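Local coordinates for ThiJ/PfpI family protein (Francisella tularensis subsp. novicida, PDB 4P5P), which probably acts as a glyoxalase III-type lyase of the DJ-1/PfpI family and is a virulence-associated rapid encystment protein, at residues A[161-166]-A[191-195]; A[9-15]-A[102-108]; A[28-33]-A[63-69]. All coordinates share one frame; numbering follows the deposited sequence. Where two conformers were deposited one is given.

Interaction 1 of 3, residues A[161-166]-A[191-195]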
loop_
_atom_site.group_PDB
_atom_site.type_symbol
_atom_site.label_atom_id
_atom_site.label_comp_id
_atom_site.label_asym_id
_atom_site.label_seq_id
_atom_site.Cartn_x
_atom_site.Cartn_y
_atom_site.Cartn_z
ATOM N N ASN A 161 -9.174 -15.581 4.254
ATOM C CA ASN A 161 -10.217 -16.141 3.402
ATOM C C ASN A 161 -9.912 -15.849 1.936
ATOM O O ASN A 161 -9.882 -16.752 1.101
ATOM C CB ASN A 161 -11.569 -15.555 3.809
ATOM C CG ASN A 161 -12.716 -16.023 2.931
ATOM O OD1 ASN A 161 -12.773 -17.181 2.493
ATOM N ND2 ASN A 161 -13.663 -15.118 2.694
ATOM N N GLU A 162 -9.666 -14.579 1.635
ATOM C CA GLU A 162 -9.350 -14.167 0.273
ATOM C C GLU A 162 -8.066 -14.849 -0.200
ATOM O O GLU A 162 -7.986 -15.297 -1.340
ATOM C CB GLU A 162 -9.235 -12.636 0.190
ATOM C CG GLU A 162 -10.587 -11.950 0.074
ATOM C CD GLU A 162 -10.636 -10.544 0.655
ATOM O OE1 GLU A 162 -9.932 -10.257 1.647
ATOM O OE2 GLU A 162 -11.416 -9.719 0.128
ATOM N N GLU A 163 -7.065 -14.937 0.676
ATOM C CA GLU A 163 -5.801 -15.597 0.329
ATOM C C GLU A 163 -6.014 -17.081 -0.029
ATOM O O GLU A 163 -5.382 -17.613 -0.943
ATOM C CB GLU A 163 -4.788 -15.459 1.480
ATOM C CG GLU A 163 -3.345 -15.655 1.042
ATOM C CD GLU A 163 -2.797 -14.448 0.277
ATOM O OE1 GLU A 163 -2.309 -13.508 0.943
ATOM O OE2 GLU A 163 -2.856 -14.431 -0.975
ATOM N N LYS A 164 -6.913 -17.743 0.689
ATOM C CA LYS A 164 -7.248 -19.137 0.411
ATOM C C LYS A 164 -7.980 -19.287 -0.924
ATOM O O LYS A 164 -7.705 -20.211 -1.693
ATOM C CB LYS A 164 -8.086 -19.701 1.562
ATOM C CG LYS A 164 -8.332 -21.196 1.469
ATOM C CD LYS A 164 -9.045 -21.725 2.705
ATOM C CE LYS A 164 -9.417 -23.191 2.535
ATOM N NZ LYS A 164 -9.875 -23.816 3.805
ATOM N N ILE A 165 -8.903 -18.377 -1.199
ATOM C CA ILE A 165 -9.646 -18.403 -2.453
ATOM C C ILE A 165 -8.716 -18.313 -3.666
ATOM O O ILE A 165 -8.934 -19.008 -4.656
ATOM C CB ILE A 165 -10.682 -17.263 -2.500
ATOM C CG1 ILE A 165 -11.804 -17.544 -1.495
ATOM C CG2 ILE A 165 -11.278 -17.102 -3.898
ATOM C CD1 ILE A 165 -12.688 -16.349 -1.202
ATOM N N VAL A 166 -7.684 -17.471 -3.597
ATOM C CA VAL A 166 -6.767 -17.304 -4.731
ATOM C C VAL A 166 -5.630 -18.339 -4.724
ATOM O O VAL A 166 -4.760 -18.326 -5.604
ATOM C CB VAL A 166 -6.161 -15.876 -4.773
ATOM C CG1 VAL A 166 -7.263 -14.837 -4.918
ATOM C CG2 VAL A 166 -5.310 -15.593 -3.546
ATOM N N SER A 191 -16.880 -9.485 4.156
ATOM C CA SER A 191 -16.979 -10.649 3.292
ATOM C C SER A 191 -16.045 -10.511 2.091
ATOM O O SER A 191 -15.693 -9.394 1.709
ATOM C CB SER A 191 -18.418 -10.824 2.823
ATOM O OG SER A 191 -18.588 -12.076 2.203
ATOM N N GLU A 192 -15.641 -11.630 1.494
ATOM C CA GLU A 192 -14.642 -11.592 0.407
ATOM C C GLU A 192 -15.004 -10.660 -0.760
ATOM O O GLU A 192 -16.148 -10.619 -1.237
ATOM C CB GLU A 192 -14.372 -12.997 -0.152
ATOM C CG GLU A 192 -15.557 -13.665 -0.866
ATOM C CD GLU A 192 -16.268 -14.698 -0.015
ATOM O OE1 GLU A 192 -16.058 -14.707 1.218
ATOM O OE2 GLU A 192 -17.050 -15.500 -0.580
ATOM N N TRP A 193 -13.997 -9.903 -1.188
ATOM C CA TRP A 193 -14.087 -8.995 -2.335
ATOM C C TRP A 193 -15.078 -7.857 -2.140
ATOM O O TRP A 193 -15.415 -7.155 -3.097
ATOM C CB TRP A 193 -14.443 -9.769 -3.595
ATOM C CG TRP A 193 -13.735 -11.069 -3.694
ATOM C CD1 TRP A 193 -14.304 -12.299 -3.835
ATOM C CD2 TRP A 193 -12.319 -11.284 -3.638
ATOM N NE1 TRP A 193 -13.330 -13.268 -3.881
ATOM C CE2 TRP A 193 -12.103 -12.671 -3.763
ATOM C CE3 TRP A 193 -11.214 -10.440 -3.499
ATOM C CZ2 TRP A 193 -10.822 -13.231 -3.758
ATOM C CZ3 TRP A 193 -9.949 -10.996 -3.495
ATOM C CH2 TRP A 193 -9.763 -12.378 -3.620
ATOM N N GLN A 194 -15.505 -7.648 -0.898
ATOM C CA GLN A 194 -16.313 -6.490 -0.542
ATOM C C GLN A 194 -15.427 -5.325 -0.111
ATOM O O GLN A 194 -14.380 -5.530 0.496
ATOM C CB GLN A 194 -17.284 -6.846 0.579
ATOM C CG GLN A 194 -18.216 -7.972 0.222
ATOM C CD GLN A 194 -19.177 -7.580 -0.873
ATOM O OE1 GLN A 194 -20.140 -6.850 -0.630
ATOM N NE2 GLN A 194 -18.926 -8.060 -2.086
ATOM N N SER A 195 -15.856 -4.107 -0.414
ATOM C CA SER A 195 -15.122 -2.913 -0.017
ATOM C C SER A 195 -15.160 -2.765 1.499
ATOM O O SER A 195 -16.230 -2.829 2.122
ATOM C CB SER A 195 -15.707 -1.675 -0.687
ATOM O OG SER A 195 -14.983 -0.506 -0.332
#
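A type II beta turn running from Ser191 to Gln194 packs at the surface against the short helix 160-165 and Val166 just past its end, and its two central residues, Glu192 and Trp193, make the contact with Asn161, Glu162, Ile165 and Val166. Glu162 receives a backbone N-H of the turn: Trp193 N donates to Glu162 OE2 over 2.9 Å in a nearly straight bond of 169°, reaching the carboxylate on its anti side. The same glutamate chain runs along one face of the indole. With chi2 at 151° the chain stays extended, which lays the methylene CG against that face, 3.7 Å from the centroid of the six-membered ring of Trp193 and close to its normal, a CH-pi contact. At the indole edge the branched residues close in: Ile165 CG2 approaches Trp193 CZ2 near the ring plane, and Val166 CG1 lies 3.7 Å from Trp193 CH2. A second polar link joins Asn161 ND2 to Glu192 OE1 at 2.8 Å; the acceptor lies in the amide plane of the asparagine, but the N-H comes down from above the carboxylate plane, and the bond is bent (146°). Ile165 CD1 packs beside Glu192 CB, covering the aliphatic root of that acid. Tryptophan suits its place by offering a broad face and a long edge at once. Beyond the pair, Glu162 OE1 accepts from Gln207 NE2 and is bonded to Ser159 OG, while OE2 also accepts from Asn208 ND2. A buried glutamate gripped through both oxygens by neutral partners, at least three of them certain donors, is consistent with an ionised carboxylate stabilised by several N-H donors, and it ties turn and helix together.

Interaction 2 of 3, residues A[9-15]-A[102-108]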
loop_
_atom_site.group_PDB
_atom_site.type_symbol
_atom_site.label_atom_id
_atom_site.label_comp_id
_atom_site.label_asym_id
_atom_site.label_seq_id
_atom_site.Cartn_x
_atom_site.Cartn_y
_atom_site.Cartn_z
ATOM N N THR A 9 5.702 -1.878 -4.200
ATOM C CA THR A 9 6.678 -2.947 -4.181
ATOM C C THR A 9 7.629 -2.878 -5.382
ATOM O O THR A 9 7.300 -2.279 -6.407
ATOM C CB THR A 9 5.961 -4.323 -4.171
ATOM O OG1 THR A 9 6.906 -5.372 -3.967
ATOM C CG2 THR A 9 5.230 -4.555 -5.479
ATOM N N SER A 10 8.795 -3.521 -5.222
ATOM C CA SER A 10 9.755 -3.758 -6.304
ATOM C C SER A 10 9.963 -5.257 -6.552
ATOM O O SER A 10 10.761 -5.656 -7.414
ATOM C CB SER A 10 11.097 -3.092 -5.972
ATOM O OG SER A 10 10.986 -1.680 -6.051
ATOM N N HIS A 11 9.262 -6.083 -5.773
ATOM C CA HIS A 11 9.458 -7.531 -5.801
ATOM C C HIS A 11 8.594 -8.227 -6.842
ATOM O O HIS A 11 7.370 -8.130 -6.793
ATOM C CB HIS A 11 9.164 -8.126 -4.436
ATOM C CG HIS A 11 9.646 -9.532 -4.289
ATOM N ND1 HIS A 11 10.928 -9.843 -3.894
ATOM C CD2 HIS A 11 9.021 -10.713 -4.507
ATOM C CE1 HIS A 11 11.066 -11.156 -3.864
ATOM N NE2 HIS A 11 9.928 -11.708 -4.245
ATOM N N ASP A 12 9.225 -8.942 -7.774
ATOM C CA ASP A 12 8.507 -9.415 -8.960
ATOM C C ASP A 12 8.322 -10.922 -9.083
ATOM O O ASP A 12 7.792 -11.374 -10.090
ATOM C CB ASP A 12 9.197 -8.908 -10.243
ATOM C CG ASP A 12 10.597 -9.486 -10.451
ATOM O OD1 ASP A 12 11.188 -10.035 -9.512
ATOM O OD2 ASP A 12 11.139 -9.347 -11.567
ATOM N N VAL A 13 8.709 -11.702 -8.077
ATOM C CA VAL A 13 8.540 -13.156 -8.146
ATOM C C VAL A 13 7.776 -13.672 -6.940
ATOM O O VAL A 13 8.024 -13.272 -5.803
ATOM C CB VAL A 13 9.890 -13.897 -8.230
ATOM C CG1 VAL A 13 9.687 -15.418 -8.212
ATOM C CG2 VAL A 13 10.638 -13.485 -9.477
ATOM N N MET A 14 6.840 -14.569 -7.206
ATOM C CA MET A 14 5.997 -15.131 -6.173
ATOM C C MET A 14 6.766 -16.215 -5.419
ATOM O O MET A 14 6.666 -17.397 -5.724
ATOM C CB MET A 14 4.713 -15.679 -6.802
ATOM C CG MET A 14 3.591 -15.907 -5.813
ATOM S SD MET A 14 2.721 -14.398 -5.336
ATOM C CE MET A 14 1.544 -14.200 -6.677
ATOM N N GLY A 15 7.561 -15.806 -4.444
ATOM C CA GLY A 15 8.262 -16.764 -3.601
ATOM C C GLY A 15 9.283 -17.611 -4.341
ATOM O O GLY A 15 10.121 -17.085 -5.065
ATOM N N HIS A 102 0.886 -8.842 -4.324
ATOM C CA HIS A 102 1.585 -9.817 -3.495
ATOM C C HIS A 102 3.079 -9.531 -3.335
ATOM O O HIS A 102 3.670 -9.961 -2.356
ATOM C CB HIS A 102 1.393 -11.218 -4.057
ATOM C CG HIS A 102 0.080 -11.839 -3.700
ATOM N ND1 HIS A 102 -1.052 -11.684 -4.476
ATOM C CD2 HIS A 102 -0.287 -12.606 -2.645
ATOM C CE1 HIS A 102 -2.048 -12.361 -3.930
ATOM N NE2 HIS A 102 -1.609 -12.929 -2.819
ATOM N N GLY A 103 3.678 -8.779 -4.256
ATOM C CA GLY A 103 5.105 -8.495 -4.158
ATOM C C GLY A 103 5.476 -7.875 -2.827
ATOM O O GLY A 103 6.558 -8.127 -2.288
ATOM N N THR A 104 4.564 -7.075 -2.292
ATOM C CA THR A 104 4.763 -6.377 -1.022
ATOM C C THR A 104 5.110 -7.308 0.136
ATOM O O THR A 104 5.768 -6.891 1.093
ATOM C CB THR A 104 3.505 -5.588 -0.608
ATOM O OG1 THR A 104 2.402 -6.490 -0.462
ATOM C CG2 THR A 104 3.132 -4.531 -1.631
ATOM N N MET A 105 4.654 -8.555 0.071
ATOM C CA MET A 105 4.871 -9.488 1.171
ATOM C C MET A 105 6.348 -9.805 1.354
ATOM O O MET A 105 6.760 -10.206 2.444
ATOM C CB MET A 105 4.075 -10.773 0.941
ATOM C CG MET A 105 2.580 -10.544 0.980
ATOM S SD MET A 105 1.937 -10.138 2.622
ATOM C CE MET A 105 1.854 -11.751 3.385
ATOM N N TRP A 106 7.144 -9.589 0.302
ATOM C CA TRP A 106 8.567 -9.933 0.330
ATOM C C TRP A 106 9.490 -8.730 0.508
ATOM O O TRP A 106 10.656 -8.921 0.841
ATOM C CB TRP A 106 8.959 -10.680 -0.946
ATOM C CG TRP A 106 8.485 -12.099 -0.963
ATOM C CD1 TRP A 106 9.123 -13.175 -0.424
ATOM C CD2 TRP A 106 7.272 -12.604 -1.543
ATOM N NE1 TRP A 106 8.387 -14.320 -0.626
ATOM C CE2 TRP A 106 7.248 -14.001 -1.312
ATOM C CE3 TRP A 106 6.204 -12.019 -2.235
ATOM C CZ2 TRP A 106 6.200 -14.818 -1.749
ATOM C CZ3 TRP A 106 5.162 -12.840 -2.671
ATOM C CH2 TRP A 106 5.171 -14.221 -2.426
ATOM N N ASP A 107 9.012 -7.508 0.278
ATOM C CA ASP A 107 9.908 -6.357 0.470
ATOM C C ASP A 107 9.346 -5.189 1.278
ATOM O O ASP A 107 10.073 -4.232 1.535
ATOM C CB ASP A 107 10.449 -5.835 -0.883
ATOM C CG ASP A 107 9.395 -5.234 -1.802
ATOM O OD1 ASP A 107 8.188 -5.296 -1.519
ATOM O OD2 ASP A 107 9.809 -4.694 -2.855
ATOM N N PHE A 108 8.111 -5.275 1.767
ATOM C CA PHE A 108 7.616 -4.229 2.670
ATOM C C PHE A 108 7.912 -4.455 4.163
ATOM O O PHE A 108 8.276 -3.504 4.849
ATOM C CB PHE A 108 6.098 -4.052 2.521
ATOM C CG PHE A 108 5.659 -3.131 1.396
ATOM C CD1 PHE A 108 6.527 -2.715 0.399
ATOM C CD2 PHE A 108 4.339 -2.693 1.351
ATOM C CE1 PHE A 108 6.092 -1.854 -0.598
ATOM C CE2 PHE A 108 3.905 -1.860 0.368
ATOM C CZ PHE A 108 4.770 -1.424 -0.611
#
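Thr9 and Ser10 meet Asp107 where the loop after strand 2-8 passes the short, weakly bonded helix 104-107, and the packing is close here, round the buried Thr9 and Gly103. The carboxylate holds two donors: Thr9 OG1 gives its proton to Asp107 OD1 at 2.8 Å, and Asp107 OD2 receives Ser10 N at 2.8 Å on its syn lone pair. Thr9 OG1, swung anti to its own nitrogen (chi1 -172°), also accepts from His11 N at 3.1 Å, an ST turn that curls the loop over Gly103. Glycine fits that place because a side chain would run into His11 O and Thr9 OG1.

His11 and Trp106, both partly exposed, form the side toward solvent. Trp106 CB sits squarely over the His11 ring, 3.4 Å from its centroid, and the imidazole makes an offset stack with the five-membered ring of the indole, the planes 15° apart. Gly15 N lies over the same indole face, 3.2 Å from Trp106 CZ2. On the inner side Met14 and His102 are buried again: Met14, bent at chi2 and chi3, brings SD to the indole edge, a Met-aromatic contact, and to within 3.7 Å of His102 CB.

The contact lies beyond the C-terminal ends of the parallel strands 2-8 and 95-98, neighbours in the sheet; Ser10 OG reaches Met48 N, just past strand 40-46, and His102 NE2 bonds Glu163 of helix 160-165.

Interaction 3 of 3, residues A[28-33]-A[63-69]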
loop_
_atom_site.group_PDB
_atom_site.type_symbol
_atom_site.label_atom_id
_atom_site.label_comp_id
_atom_site.label_asym_id
_atom_site.label_seq_id
_atom_site.Cartn_x
_atom_site.Cartn_y
_atom_site.Cartn_z
ATOM N N LEU A 28 -2.624 1.403 -7.209
ATOM C CA LEU A 28 -1.888 2.629 -7.468
ATOM C C LEU A 28 -2.766 3.604 -8.250
ATOM O O LEU A 28 -2.943 4.749 -7.838
ATOM C CB LEU A 28 -0.586 2.338 -8.236
ATOM C CG LEU A 28 0.220 3.557 -8.702
ATOM C CD1 LEU A 28 0.665 4.425 -7.518
ATOM C CD2 LEU A 28 1.422 3.125 -9.514
ATOM N N THR A 29 -3.341 3.153 -9.359
ATOM C CA THR A 29 -3.946 4.095 -10.295
ATOM C C THR A 29 -5.302 4.621 -9.819
ATOM O O THR A 29 -5.609 5.776 -10.044
ATOM C CB THR A 29 -4.101 3.483 -11.698
ATOM O OG1 THR A 29 -5.122 2.487 -11.687
ATOM C CG2 THR A 29 -2.809 2.853 -12.147
ATOM N N HIS A 30 -6.112 3.803 -9.153
ATOM C CA HIS A 30 -7.426 4.293 -8.765
ATOM C C HIS A 30 -7.303 5.322 -7.634
ATOM O O HIS A 30 -7.897 6.389 -7.729
ATOM C CB HIS A 30 -8.370 3.136 -8.399
ATOM C CG HIS A 30 -8.786 2.315 -9.584
ATOM N ND1 HIS A 30 -9.935 1.552 -9.601
ATOM C CD2 HIS A 30 -8.217 2.161 -10.807
ATOM C CE1 HIS A 30 -10.041 0.945 -10.769
ATOM N NE2 HIS A 30 -9.012 1.300 -11.522
ATOM N N PRO A 31 -6.491 5.054 -6.599
ATOM C CA PRO A 31 -6.315 6.134 -5.619
ATOM C C PRO A 31 -5.585 7.360 -6.191
ATOM O O PRO A 31 -5.889 8.490 -5.802
ATOM C CB PRO A 31 -5.516 5.456 -4.496
ATOM C CG PRO A 31 -5.787 4.007 -4.666
ATOM C CD PRO A 31 -5.880 3.799 -6.140
ATOM N N TYR A 32 -4.654 7.154 -7.118
ATOM C CA TYR A 32 -3.983 8.272 -7.775
ATOM C C TYR A 32 -4.982 9.231 -8.400
ATOM O O TYR A 32 -4.971 10.421 -8.116
ATOM C CB TYR A 32 -3.014 7.761 -8.842
ATOM C CG TYR A 32 -2.161 8.844 -9.476
ATOM C CD1 TYR A 32 -0.969 9.229 -8.889
ATOM C CD2 TYR A 32 -2.551 9.489 -10.646
ATOM C CE1 TYR A 32 -0.183 10.211 -9.453
ATOM C CE2 TYR A 32 -1.775 10.481 -11.213
ATOM C CZ TYR A 32 -0.587 10.840 -10.605
ATOM O OH TYR A 32 0.217 11.821 -11.137
ATOM N N TYR A 33 -5.854 8.722 -9.255
ATOM C CA TYR A 33 -6.773 9.617 -9.948
ATOM C C TYR A 33 -7.915 10.098 -9.049
ATOM O O TYR A 33 -8.521 11.127 -9.329
ATOM C CB TYR A 33 -7.324 8.942 -11.201
ATOM C CG TYR A 33 -6.311 8.870 -12.328
ATOM C CD1 TYR A 33 -5.801 10.024 -12.904
ATOM C CD2 TYR A 33 -5.856 7.651 -12.801
ATOM C CE1 TYR A 33 -4.882 9.963 -13.931
ATOM C CE2 TYR A 33 -4.944 7.583 -13.839
ATOM C CZ TYR A 33 -4.451 8.741 -14.390
ATOM O OH TYR A 33 -3.533 8.684 -15.418
ATOM N N ASP A 63 -9.124 -2.123 -17.762
ATOM C CA ASP A 63 -9.576 -1.170 -16.747
ATOM C C ASP A 63 -9.257 0.244 -17.206
ATOM O O ASP A 63 -8.123 0.548 -17.601
ATOM C CB ASP A 63 -8.920 -1.455 -15.385
ATOM C CG ASP A 63 -9.296 -0.429 -14.324
ATOM O OD1 ASP A 63 -10.413 -0.529 -13.759
ATOM O OD2 ASP A 63 -8.481 0.475 -14.037
ATOM N N TYR A 64 -10.263 1.109 -17.135
ATOM C CA TYR A 64 -10.160 2.466 -17.646
ATOM C C TYR A 64 -8.992 3.249 -17.039
ATOM O O TYR A 64 -8.177 3.824 -17.766
ATOM C CB TYR A 64 -11.476 3.201 -17.396
ATOM C CG TYR A 64 -11.460 4.633 -17.854
ATOM C CD1 TYR A 64 -11.670 4.962 -19.188
ATOM C CD2 TYR A 64 -11.227 5.656 -16.951
ATOM C CE1 TYR A 64 -11.650 6.281 -19.603
ATOM C CE2 TYR A 64 -11.199 6.970 -17.350
ATOM C CZ TYR A 64 -11.413 7.281 -18.674
ATOM O OH TYR A 64 -11.384 8.605 -19.052
ATOM N N TYR A 65 -8.894 3.271 -15.716
ATOM C CA TYR A 65 -7.871 4.099 -15.090
ATOM C C TYR A 65 -6.485 3.481 -15.233
ATOM O O TYR A 65 -5.506 4.221 -15.352
ATOM C CB TYR A 65 -8.210 4.377 -13.619
ATOM C CG TYR A 65 -9.295 5.419 -13.480
ATOM C CD1 TYR A 65 -9.054 6.750 -13.807
ATOM C CD2 TYR A 65 -10.569 5.071 -13.060
ATOM C CE1 TYR A 65 -10.052 7.708 -13.701
ATOM C CE2 TYR A 65 -11.569 6.015 -12.946
ATOM C CZ TYR A 65 -11.313 7.333 -13.268
ATOM O OH TYR A 65 -12.337 8.264 -13.154
ATOM N N ASN A 66 -6.390 2.153 -15.263
ATOM C CA ASN A 66 -5.104 1.514 -15.532
ATOM C C ASN A 66 -4.573 1.937 -16.897
ATOM O O ASN A 66 -3.403 2.287 -17.042
ATOM C CB ASN A 66 -5.206 -0.012 -15.478
ATOM C CG ASN A 66 -5.289 -0.550 -14.064
ATOM O OD1 ASN A 66 -5.107 0.186 -13.091
ATOM N ND2 ASN A 66 -5.550 -1.847 -13.946
ATOM N N ASP A 67 -5.446 1.895 -17.899
ATOM C CA ASP A 67 -5.059 2.283 -19.249
ATOM C C ASP A 67 -4.692 3.769 -19.306
ATOM O O ASP A 67 -3.733 4.151 -19.978
ATOM C CB ASP A 67 -6.186 1.981 -20.245
ATOM C CG ASP A 67 -6.282 0.507 -20.602
ATOM O OD1 ASP A 67 -5.351 -0.273 -20.291
ATOM O OD2 ASP A 67 -7.286 0.136 -21.236
ATOM N N LYS A 68 -5.466 4.607 -18.624
ATOM C CA LYS A 68 -5.204 6.045 -18.605
ATOM C C LYS A 68 -3.814 6.324 -18.041
ATOM O O LYS A 68 -3.043 7.120 -18.594
ATOM C CB LYS A 68 -6.262 6.771 -17.773
ATOM C CG LYS A 68 -6.103 8.287 -17.720
ATOM C CD LYS A 68 -7.141 8.915 -16.797
ATOM C CE LYS A 68 -6.899 10.404 -16.605
ATOM N NZ LYS A 68 -7.152 11.177 -17.841
ATOM N N PHE A 69 -3.511 5.651 -16.936
ATOM C CA PHE A 69 -2.234 5.795 -16.253
ATOM C C PHE A 69 -1.075 5.422 -17.174
ATOM O O PHE A 69 -0.109 6.175 -17.313
ATOM C CB PHE A 69 -2.251 4.925 -14.998
ATOM C CG PHE A 69 -1.142 5.199 -14.040
ATOM C CD1 PHE A 69 -1.317 6.087 -13.000
ATOM C CD2 PHE A 69 0.045 4.512 -14.129
ATOM C CE1 PHE A 69 -0.304 6.319 -12.090
ATOM C CE2 PHE A 69 1.064 4.742 -13.211
ATOM C CZ PHE A 69 0.887 5.644 -12.204
#
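Phe69 is the knob of this contact: its side chain enters a hollow on helix 28-33 formed by Leu28, Thr29, Tyr32 and Tyr33. Thr29 CG2 lies against the ring face, 3.4 Å from Phe69 CG, while the far rim meets Leu28 CD2 through Phe69 CZ (3.7 Å) and, through CE1, the face of Tyr32 in a T-shaped pair. The small, branched threonine leaves room for the flat ring. In return, Tyr33 lies along helix 64-69, with Lys68 CD over one face as a CH-pi contact 3.9 Å from the ring centroid, and Tyr33 CD2 lies against Tyr65 CD1. Tyr65 turns its edge to the face of His30.

Polar bonds fix the other end. Thr29 OG1 donates to Asn66 OD1 at 2.7 Å in the carbonyl plane, and His30 NE2 gives a straight 2.7 Å bond to Asp63 OD2. Asp63 is the N-cap of helix 64-71, and the same OD2 accepts from Asn66 N, the two donors arriving from opposite faces of the carboxylate.

The axes of segments 28-33 and 64-69 cross at 84°, 8.8 Å apart at closest approach. On the sheet side, Leu28, Tyr32 and Phe69 rest on Ile44 of strand 40-46, and Leu75 and Met79 of helix 73-80 close round Phe69.

Interactions 1 and 2 meet directly, through the probable hydrogen bond from His102 NE2 to Glu163 OE2, 2.7 Å long, although their centres lie about 19 Å apart. Glu163 OE1 also bonds His133 NE2, and His133 directly follows Cys132, which is oxidised to 3-sulfinoalanine in this structure; in this family the cysteine at this position is the nucleophile, so the shared bond probably borders the active site. Interaction 3 stands apart, about 21 Å from interaction 2 between centres and about 8 Å between nearest atoms. Along the chain it is nested inside the loop that interaction 2 closes, whereas interaction 1 follows both.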